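Local coordinates for signal recognition 54 kDa protein (PDB 3DM5) that belongs to the SRP54 family of signal recognition particle proteins and holds guanosine-5'-diphosphate in a P-loop domain of the GTPase family, at residues G242-T247 / T265-K270; I269-T274 / I281-P286. All coordinates share one frame; numbering follows the deposited sequence.

Overall arrangement
Following the chain from the N terminus, strand 242-247 of the GTPase domain comes first, then helix 255-263, then strand 269-273. Contact 1 closes this excursion by bringing the start of strand 269-273 alongside 242-247 as a parallel neighbour. Contact 2 begins where contact 1 ends: strand 269-273 turns back through a short loop and pairs antiparallel with 281-283, the outermost strand on this side of the sheet. The two contacts follow one another without nesting, share Ile269 and Lys270, and have centres about 9 Å apart. A probable hydrogen bond from Gly273 N to Val246 O joins them at the end of the strands near guanosine-5'-diphosphate, with Gly273 in its pocket.

Contact 1. Residues G242-T247 / T265-K270; sequences GSIIVT and TGAPIK
Ile244 is gripped through its backbone from both sides of Ile269. Ile244 N donates to Pro268 O at 2.8 Å in a noticeably bent bond, 138° at the hydrogen, while Ile244 O accepts from Lys270 N at 3.0 Å along a straighter line. A CA-H...O contact from Ile269 to the same carbonyl adds to this grip, and Ile244 and Ile269 form a parallel bridge with their side chains on one face of the sheet.

On that face the side chains meet lightly. Ile244 CG1 lies beside the backbone N (chi1 -46°), a position that brings it to 3.8 Å from Ala267 CB. Further along, one branch of each beta-branched residue makes the contact, Val246 CG2 approaching Ile269 CG2 at 4.3 Å. At the start of the strand, Pro268 touches it through two ring carbons, CD 3.3 Å from Gly242 O and CG near Ser243 CB.

Lys270 runs its aliphatic chain past Ser243. CG already lies close to Ser243 CB, and the bend at chi2 (-110°) lets the chain run on past it, bringing Lys270 CE to 3.4 Å from Ser243 CB. The polar ends of these two residues converge on one carboxylate: Glu215 OE2 of the neighbouring strand forms a salt bridge with Lys270 NZ, which is also hydrogen-bonded to Pro93 O, and a hydrogen bond with Ser243 OG.

Farther out, helix 255-263 packs over the face bearing Ile244, Val246 and Ile269, using Val262 and Leu259, whereas Ile245 touches Thr116 of helix 113-125. After helix 255-263, Gly266 takes a positive phi as the chain turns back toward the sheet. Strand 242-247, helix 255-263 and strand 269-273 thus make a beta-alpha-beta crossover, the repeating connection of the parallel sheet in P-loop GTPase domains.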
ATOM      1  N   GLY A 242     -32.444  24.609   1.998  1.00 36.17           N
ATOM      2  CA  GLY A 242     -31.769  23.337   1.828  1.00 43.47           C
ATOM      3  C   GLY A 242     -30.529  23.177   2.684  1.00 44.58           C
ATOM      4  O   GLY A 242     -29.799  24.134   2.927  1.00 54.42           O
ATOM      5  N   SER A 243     -30.304  21.959   3.164  1.00 45.84           N
ATOM      6  CA  SER A 243     -29.023  21.578   3.774  1.00 42.18           C
ATOM      7  C   SER A 243     -28.628  20.190   3.313  1.00 41.53           C
ATOM      8  O   SER A 243     -29.368  19.533   2.577  1.00 41.18           O
ATOM      9  CB  SER A 243     -29.104  21.589   5.299  1.00 43.61           C
ATOM     10  OG  SER A 243     -30.014  20.599   5.761  1.00 51.91           O
ATOM     11  N   ILE A 244     -27.480  19.718   3.777  1.00 44.77           N
ATOM     12  CA  ILE A 244     -26.907  18.491   3.235  1.00 41.12           C
ATOM     13  C   ILE A 244     -26.427  17.579   4.344  1.00 40.85           C
ATOM     14  O   ILE A 244     -25.836  18.040   5.329  1.00 42.18           O
ATOM     15  CB  ILE A 244     -25.670  18.836   2.341  1.00 47.26           C
ATOM     16  CG1 ILE A 244     -25.980  19.996   1.392  1.00 31.14           C
ATOM     17  CG2 ILE A 244     -25.156  17.608   1.588  1.00 38.24           C
ATOM     18  CD1 ILE A 244     -26.781  19.580   0.214  1.00 30.64           C
ATOM     19  N   ILE A 245     -26.690  16.288   4.195  1.00 37.92           N
ATOM     20  CA  ILE A 245     -25.977  15.294   4.964  1.00 38.20           C
ATOM     21  C   ILE A 245     -25.145  14.470   3.996  1.00 43.24           C
ATOM     22  O   ILE A 245     -25.635  14.025   2.958  1.00 38.56           O
ATOM     23  CB  ILE A 245     -26.907  14.375   5.753  1.00 39.31           C
ATOM     24  CG1 ILE A 245     -27.555  15.164   6.893  1.00 34.90           C
ATOM     25  CG2 ILE A 245     -26.120  13.172   6.311  1.00 34.84           C
ATOM     26  CD1 ILE A 245     -28.760  14.460   7.526  1.00 37.03           C
ATOM     27  N   VAL A 246     -23.875  14.302   4.325  1.00 37.21           N
ATOM     28  CA  VAL A 246     -22.966  13.528   3.495  1.00 42.85           C
ATOM     29  C   VAL A 246     -22.708  12.185   4.155  1.00 36.62           C
ATOM     30  O   VAL A 246     -22.273  12.134   5.315  1.00 38.49           O
ATOM     31  CB  VAL A 246     -21.649  14.285   3.296  1.00 44.22           C
ATOM     32  CG1 VAL A 246     -20.692  13.463   2.472  1.00 33.94           C
ATOM     33  CG2 VAL A 246     -21.940  15.613   2.625  1.00 35.47           C
ATOM     34  N   THR A 247     -23.004  11.095   3.450  1.00 33.59           N
ATOM     35  CA  THR A 247     -22.902   9.769   4.065  1.00 36.08           C
ATOM     36  C   THR A 247     -21.630   9.031   3.645  1.00 42.84           C
ATOM     37  O   THR A 247     -20.933   9.463   2.721  1.00 35.78           O
ATOM     38  CB  THR A 247     -24.076   8.864   3.690  1.00 35.25           C
ATOM     39  OG1 THR A 247     -24.143   8.764   2.264  1.00 40.15           O
ATOM     40  CG2 THR A 247     -25.370   9.406   4.243  1.00 41.97           C
ATOM     41  N   THR A 265     -20.043  24.983  -2.474  1.00 48.93           N
ATOM     42  CA  THR A 265     -21.320  25.235  -3.067  1.00 43.45           C
ATOM     43  C   THR A 265     -22.072  26.279  -2.244  1.00 47.13           C
ATOM     44  O   THR A 265     -22.974  26.940  -2.750  1.00 47.66           O
ATOM     45  CB  THR A 265     -22.082  23.930  -3.083  1.00 44.45           C
ATOM     46  OG1 THR A 265     -22.383  23.555  -4.433  1.00 52.82           O
ATOM     47  CG2 THR A 265     -23.314  24.024  -2.188  1.00 33.91           C
ATOM     48  N   GLY A 266     -21.694  26.421  -0.973  1.00 45.12           N
ATOM     49  CA  GLY A 266     -22.407  27.276  -0.042  1.00 44.08           C
ATOM     50  C   GLY A 266     -23.423  26.528   0.811  1.00 37.85           C
ATOM     51  O   GLY A 266     -23.728  26.910   1.931  1.00 42.16           O
ATOM     52  N   ALA A 267     -23.945  25.441   0.282  1.00 38.88           N
ATOM     53  CA  ALA A 267     -24.924  24.674   1.022  1.00 41.62           C
ATOM     54  C   ALA A 267     -24.328  24.176   2.335  1.00 48.57           C
ATOM     55  O   ALA A 267     -23.178  23.739   2.387  1.00 47.91           O
ATOM     56  CB  ALA A 267     -25.444  23.519   0.178  1.00 38.98           C
ATOM     57  N   PRO A 268     -25.118  24.243   3.405  1.00 51.06           N
ATOM     58  CA  PRO A 268     -24.675  23.871   4.743  1.00 37.50           C
ATOM     59  C   PRO A 268     -24.670  22.361   4.928  1.00 42.08           C
ATOM     60  O   PRO A 268     -25.705  21.724   4.680  1.00 44.90           O
ATOM     61  CB  PRO A 268     -25.746  24.479   5.655  1.00 36.28           C
ATOM     62  CG  PRO A 268     -26.851  24.898   4.772  1.00 39.23           C
ATOM     63  CD  PRO A 268     -26.553  24.535   3.360  1.00 43.47           C
ATOM     64  N   ILE A 269     -23.533  21.801   5.347  1.00 44.43           N
ATOM     65  CA  ILE A 269     -23.462  20.403   5.740  1.00 33.26           C
ATOM     66  C   ILE A 269     -23.759  20.368   7.228  1.00 39.50           C
ATOM     67  O   ILE A 269     -23.029  20.988   8.012  1.00 38.52           O
ATOM     68  CB  ILE A 269     -22.069  19.814   5.518  1.00 36.52           C
ATOM     69  CG1 ILE A 269     -21.639  20.000   4.065  1.00 42.61           C
ATOM     70  CG2 ILE A 269     -22.045  18.346   5.896  1.00 37.56           C
ATOM     71  CD1 ILE A 269     -20.164  19.947   3.888  1.00 36.14           C
ATOM     72  N   LYS A 270     -24.819  19.644   7.614  1.00 33.28           N
ATOM     73  CA  LYS A 270     -25.250  19.584   9.011  1.00 33.17           C
ATOM     74  C   LYS A 270     -24.820  18.297   9.738  1.00 42.58           C
ATOM     75  O   LYS A 270     -24.517  18.317  10.921  1.00 46.00           O
ATOM     76  CB  LYS A 270     -26.756  19.761   9.095  1.00 49.64           C
ATOM     77  CG  LYS A 270     -27.271  20.912   8.246  1.00 46.67           C
ATOM     78  CD  LYS A 270     -27.755  22.065   9.089  1.00 45.80           C
ATOM     79  CE  LYS A 270     -28.344  23.193   8.227  1.00 50.65           C
ATOM     80  NZ  LYS A 270     -29.337  24.025   8.962  1.00 42.12           N
TER

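Contact 2. Residues I269-T274 / I281-P286; sequences IKFIGT and IEPFDP. With GDP (guanosine-5'-diphosphate), chain J.
Ile272 and Glu282 form the hydrogen-bonded pair of this antiparallel ladder. Ile272 N donates to Glu282 O at 2.9 Å and Glu282 N returns a bond to Ile272 O at 3.1 Å, both nearly straight at 162°. A third bond, Phe284 N to Lys270 O at 2.8 Å, differs because the donor lies 51° above the carbonyl plane. Beyond it, one water donates to both Ile269 O and Phe284 O, bridging the diverging backbones. Asp285 OD2 forms a salt bridge with Lys331 of the second subunit.

The ladder makes strands 269-273 and 281-283 a beta hairpin at the edge of the sheet, and its turn end lies by guanosine-5'-diphosphate. Gly273 C and Thr274 N each come to 3.2 Å from the ligand's O6.

Apolar contacts flank the ladder on both faces. On one, Ile272 and Glu282 lie alongside each other, the Glu282 CG methylene 3.4 Å from Ile272 CG1. With chi1 at -169°, Phe284 swings CG away from its own amide, and its side chain crosses those of Ile269 and Ile272 at a slant, with Ile269 O at the ring edge: CD2 meets Ile269 CB, and Phe284 CD1 lies 3.9 Å from Ile272 CG2. Leu259 of helix 255-263 touches both Ile272 and Phe284. On the other, Phe271 CB meets Ile281 CD1, while its ring packs edge-to-face with Tyr123 of helix 113-125.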
ATOM      1  N   ILE A 269     -23.533  21.801   5.347  1.00 44.43           N
ATOM      2  CA  ILE A 269     -23.462  20.403   5.740  1.00 33.26           C
ATOM      3  C   ILE A 269     -23.759  20.368   7.228  1.00 39.50           C
ATOM      4  O   ILE A 269     -23.029  20.988   8.012  1.00 38.52           O
ATOM      5  CB  ILE A 269     -22.069  19.814   5.518  1.00 36.52           C
ATOM      6  CG1 ILE A 269     -21.639  20.000   4.065  1.00 42.61           C
ATOM      7  CG2 ILE A 269     -22.045  18.346   5.896  1.00 37.56           C
ATOM      8  CD1 ILE A 269     -20.164  19.947   3.888  1.00 36.14           C
ATOM      9  N   LYS A 270     -24.819  19.644   7.614  1.00 33.28           N
ATOM     10  CA  LYS A 270     -25.250  19.584   9.011  1.00 33.17           C
ATOM     11  C   LYS A 270     -24.820  18.297   9.738  1.00 42.58           C
ATOM     12  O   LYS A 270     -24.517  18.317  10.921  1.00 46.00           O
ATOM     13  CB  LYS A 270     -26.756  19.761   9.095  1.00 49.64           C
ATOM     14  CG  LYS A 270     -27.271  20.912   8.246  1.00 46.67           C
ATOM     15  CD  LYS A 270     -27.755  22.065   9.089  1.00 45.80           C
ATOM     16  CE  LYS A 270     -28.344  23.193   8.227  1.00 50.65           C
ATOM     17  NZ  LYS A 270     -29.337  24.025   8.962  1.00 42.12           N
ATOM     18  N   PHE A 271     -24.793  17.171   9.038  1.00 43.62           N
ATOM     19  CA  PHE A 271     -24.309  15.930   9.637  1.00 40.78           C
ATOM     20  C   PHE A 271     -23.496  15.159   8.630  1.00 39.22           C
ATOM     21  O   PHE A 271     -23.585  15.400   7.432  1.00 32.03           O
ATOM     22  CB  PHE A 271     -25.466  15.029  10.090  1.00 37.71           C
ATOM     23  CG  PHE A 271     -26.425  15.685  11.042  1.00 46.33           C
ATOM     24  CD1 PHE A 271     -27.382  16.583  10.578  1.00 47.76           C
ATOM     25  CD2 PHE A 271     -26.400  15.376  12.390  1.00 48.86           C
ATOM     26  CE1 PHE A 271     -28.286  17.179  11.445  1.00 46.69           C
ATOM     27  CE2 PHE A 271     -27.298  15.961  13.262  1.00 51.19           C
ATOM     28  CZ  PHE A 271     -28.246  16.875  12.781  1.00 52.78           C
ATOM     29  N   ILE A 272     -22.719  14.206   9.122  1.00 38.46           N
ATOM     30  CA  ILE A 272     -22.055  13.257   8.253  1.00 31.16           C
ATOM     31  C   ILE A 272     -22.426  11.878   8.720  1.00 39.26           C
ATOM     32  O   ILE A 272     -22.582  11.647   9.909  1.00 42.22           O
ATOM     33  CB  ILE A 272     -20.530  13.450   8.253  1.00 33.23           C
ATOM     34  CG1 ILE A 272     -19.967  13.475   9.674  1.00 36.85           C
ATOM     35  CG2 ILE A 272     -20.172  14.727   7.517  1.00 31.94           C
ATOM     36  CD1 ILE A 272     -18.464  13.346   9.730  1.00 38.71           C
ATOM     37  N   GLY A 273     -22.620  10.968   7.775  1.00 41.60           N
ATOM     38  CA  GLY A 273     -22.776   9.559   8.093  1.00 38.27           C
ATOM     39  C   GLY A 273     -21.432   8.839   8.149  1.00 39.69           C
ATOM     40  O   GLY A 273     -20.524   9.105   7.362  1.00 43.91           O
ATOM     41  N   THR A 274     -21.338   7.874   9.050  1.00 47.75           N
ATOM     42  CA  THR A 274     -20.064   7.393   9.560  1.00 45.41           C
ATOM     43  C   THR A 274     -20.008   5.869   9.583  1.00 45.13           C
ATOM     44  O   THR A 274     -19.005   5.264   9.948  1.00 47.01           O
ATOM     45  CB  THR A 274     -19.867   7.996  10.954  1.00 39.41           C
ATOM     46  OG1 THR A 274     -19.344   9.319  10.799  1.00 50.68           O
ATOM     47  CG2 THR A 274     -18.932   7.195  11.786  1.00 52.95           C
ATOM     48  N   ILE A 281     -23.700   8.583  12.997  1.00 39.23           N
ATOM     49  CA  ILE A 281     -23.933   9.921  12.458  1.00 37.08           C
ATOM     50  C   ILE A 281     -23.376  10.948  13.441  1.00 37.31           C
ATOM     51  O   ILE A 281     -23.517  10.798  14.643  1.00 38.94           O
ATOM     52  CB  ILE A 281     -25.441  10.174  12.259  1.00 45.18           C
ATOM     53  CG1 ILE A 281     -25.702  11.567  11.706  1.00 38.03           C
ATOM     54  CG2 ILE A 281     -26.169  10.021  13.561  1.00 39.07           C
ATOM     55  CD1 ILE A 281     -27.032  11.712  10.982  1.00 36.35           C
ATOM     56  N   GLU A 282     -22.728  11.990  12.941  1.00 43.63           N
ATOM     57  CA  GLU A 282     -22.231  13.028  13.826  1.00 44.11           C
ATOM     58  C   GLU A 282     -22.503  14.429  13.245  1.00 48.41           C
ATOM     59  O   GLU A 282     -22.473  14.619  12.032  1.00 41.02           O
ATOM     60  CB  GLU A 282     -20.751  12.786  14.151  1.00 40.91           C
ATOM     61  CG  GLU A 282     -19.810  13.094  13.021  1.00 55.62           C
ATOM     62  CD  GLU A 282     -18.349  13.123  13.463  1.00 79.63           C
ATOM     63  OE1 GLU A 282     -17.869  12.085  13.981  1.00 71.31           O
ATOM     64  OE2 GLU A 282     -17.681  14.174  13.285  1.00 76.09           O
ATOM     65  N   PRO A 283     -22.820  15.406  14.109  1.00 45.19           N
ATOM     66  CA  PRO A 283     -23.061  16.737  13.556  1.00 42.42           C
ATOM     67  C   PRO A 283     -21.770  17.277  12.976  1.00 42.71           C
ATOM     68  O   PRO A 283     -20.687  16.889  13.415  1.00 49.13           O
ATOM     69  CB  PRO A 283     -23.501  17.555  14.772  1.00 40.00           C
ATOM     70  CG  PRO A 283     -23.915  16.556  15.793  1.00 41.10           C
ATOM     71  CD  PRO A 283     -23.065  15.354  15.557  1.00 42.25           C
ATOM     72  N   PHE A 284     -21.890  18.156  11.986  1.00 40.37           N
ATOM     73  CA  PHE A 284     -20.727  18.673  11.305  1.00 39.10           C
ATOM     74  C   PHE A 284     -20.437  20.097  11.750  1.00 45.96           C
ATOM     75  O   PHE A 284     -21.246  21.017  11.578  1.00 47.89           O
ATOM     76  CB  PHE A 284     -20.892  18.595   9.792  1.00 38.05           C
ATOM     77  CG  PHE A 284     -19.616  18.870   9.025  1.00 36.80           C
ATOM     78  CD1 PHE A 284     -18.595  17.929   8.989  1.00 39.71           C
ATOM     79  CD2 PHE A 284     -19.447  20.054   8.336  1.00 32.57           C
ATOM     80  CE1 PHE A 284     -17.421  18.175   8.275  1.00 34.51           C
ATOM     81  CE2 PHE A 284     -18.283  20.303   7.622  1.00 33.89           C
ATOM     82  CZ  PHE A 284     -17.274  19.359   7.594  1.00 38.36           C
ATOM     83  N   ASP A 285     -19.267  20.251  12.340  1.00 38.59           N
ATOM     84  CA  ASP A 285     -18.827  21.506  12.905  1.00 44.50           C
ATOM     85  C   ASP A 285     -17.400  21.672  12.396  1.00 45.08           C
ATOM     86  O   ASP A 285     -16.447  21.166  13.007  1.00 37.86           O
ATOM     87  CB  ASP A 285     -18.896  21.428  14.441  1.00 43.39           C
ATOM     88  CG  ASP A 285     -18.508  22.730  15.121  1.00 50.02           C
ATOM     89  OD1 ASP A 285     -17.906  23.618  14.476  1.00 48.07           O
ATOM     90  OD2 ASP A 285     -18.807  22.856  16.324  1.00 56.28           O
ATOM     91  N   PRO A 286     -17.262  22.352  11.243  1.00 46.48           N
ATOM     92  CA  PRO A 286     -16.023  22.495  10.458  1.00 42.05           C
ATOM     93  C   PRO A 286     -14.749  22.664  11.289  1.00 37.13           C
ATOM     94  O   PRO A 286     -13.828  21.888  11.089  1.00 42.28           O
ATOM     95  CB  PRO A 286     -16.299  23.736   9.589  1.00 39.60           C
ATOM     96  CG  PRO A 286     -17.757  23.640   9.325  1.00 40.17           C
ATOM     97  CD  PRO A 286     -18.388  23.062  10.612  1.00 36.48           C
TER
HETATM   98  PB  GDP J 501     -31.058   4.105   0.156  1.00 37.55           P
HETATM   99  O1B GDP J 501     -29.873   4.968  -0.114  1.00 37.31           O
HETATM  100  O2B GDP J 501     -31.564   3.565  -1.159  1.00 42.79           O
HETATM  101  O3B GDP J 501     -32.119   4.911   0.864  1.00 43.28           O
HETATM  102  O3A GDP J 501     -30.654   2.766   0.962  1.00 51.18           O
HETATM  103  PA  GDP J 501     -29.853   2.655   2.349  1.00 42.99           P
HETATM  104  O1A GDP J 501     -29.960   1.272   2.918  1.00 49.29           O
HETATM  105  O2A GDP J 501     -30.309   3.667   3.361  1.00 45.54           O
HETATM  106  O5' GDP J 501     -28.335   2.878   1.870  1.00 45.02           O
HETATM  107  C5' GDP J 501     -27.788   1.890   1.005  1.00 39.78           C
HETATM  108  C4' GDP J 501     -26.520   1.276   1.604  1.00 46.24           C
HETATM  109  O4' GDP J 501     -25.578   2.255   2.102  1.00 50.38           O
HETATM  110  C3' GDP J 501     -26.852   0.353   2.764  1.00 43.99           C
HETATM  111  O3' GDP J 501     -26.055  -0.817   2.555  1.00 40.52           O
HETATM  112  C2' GDP J 501     -26.412   1.128   3.993  1.00 42.32           C
HETATM  113  O2' GDP J 501     -25.916   0.294   5.015  1.00 46.26           O
HETATM  114  C1' GDP J 501     -25.250   1.932   3.465  1.00 43.73           C
HETATM  115  N9  GDP J 501     -24.980   3.169   4.215  1.00 45.92           N
HETATM  116  C8  GDP J 501     -25.789   4.218   4.439  1.00 45.78           C
HETATM  117  N7  GDP J 501     -25.135   5.183   5.142  1.00 43.70           N
HETATM  118  C5  GDP J 501     -23.879   4.746   5.354  1.00 48.62           C
HETATM  119  C6  GDP J 501     -22.644   5.236   6.022  1.00 44.96           C
HETATM  120  O6  GDP J 501     -22.585   6.359   6.576  1.00 41.26           O
HETATM  121  N1  GDP J 501     -21.574   4.431   6.013  1.00 48.09           N
HETATM  122  C2  GDP J 501     -21.575   3.225   5.418  1.00 45.85           C
HETATM  123  N2  GDP J 501     -20.449   2.481   5.451  1.00 45.68           N
HETATM  124  N3  GDP J 501     -22.651   2.717   4.788  1.00 48.64           N
HETATM  125  C4  GDP J 501     -23.796   3.419   4.735  1.00 49.39           C
HETATM  126  O   HOH W   1     -22.733  22.692  10.271  1.00 42.95           O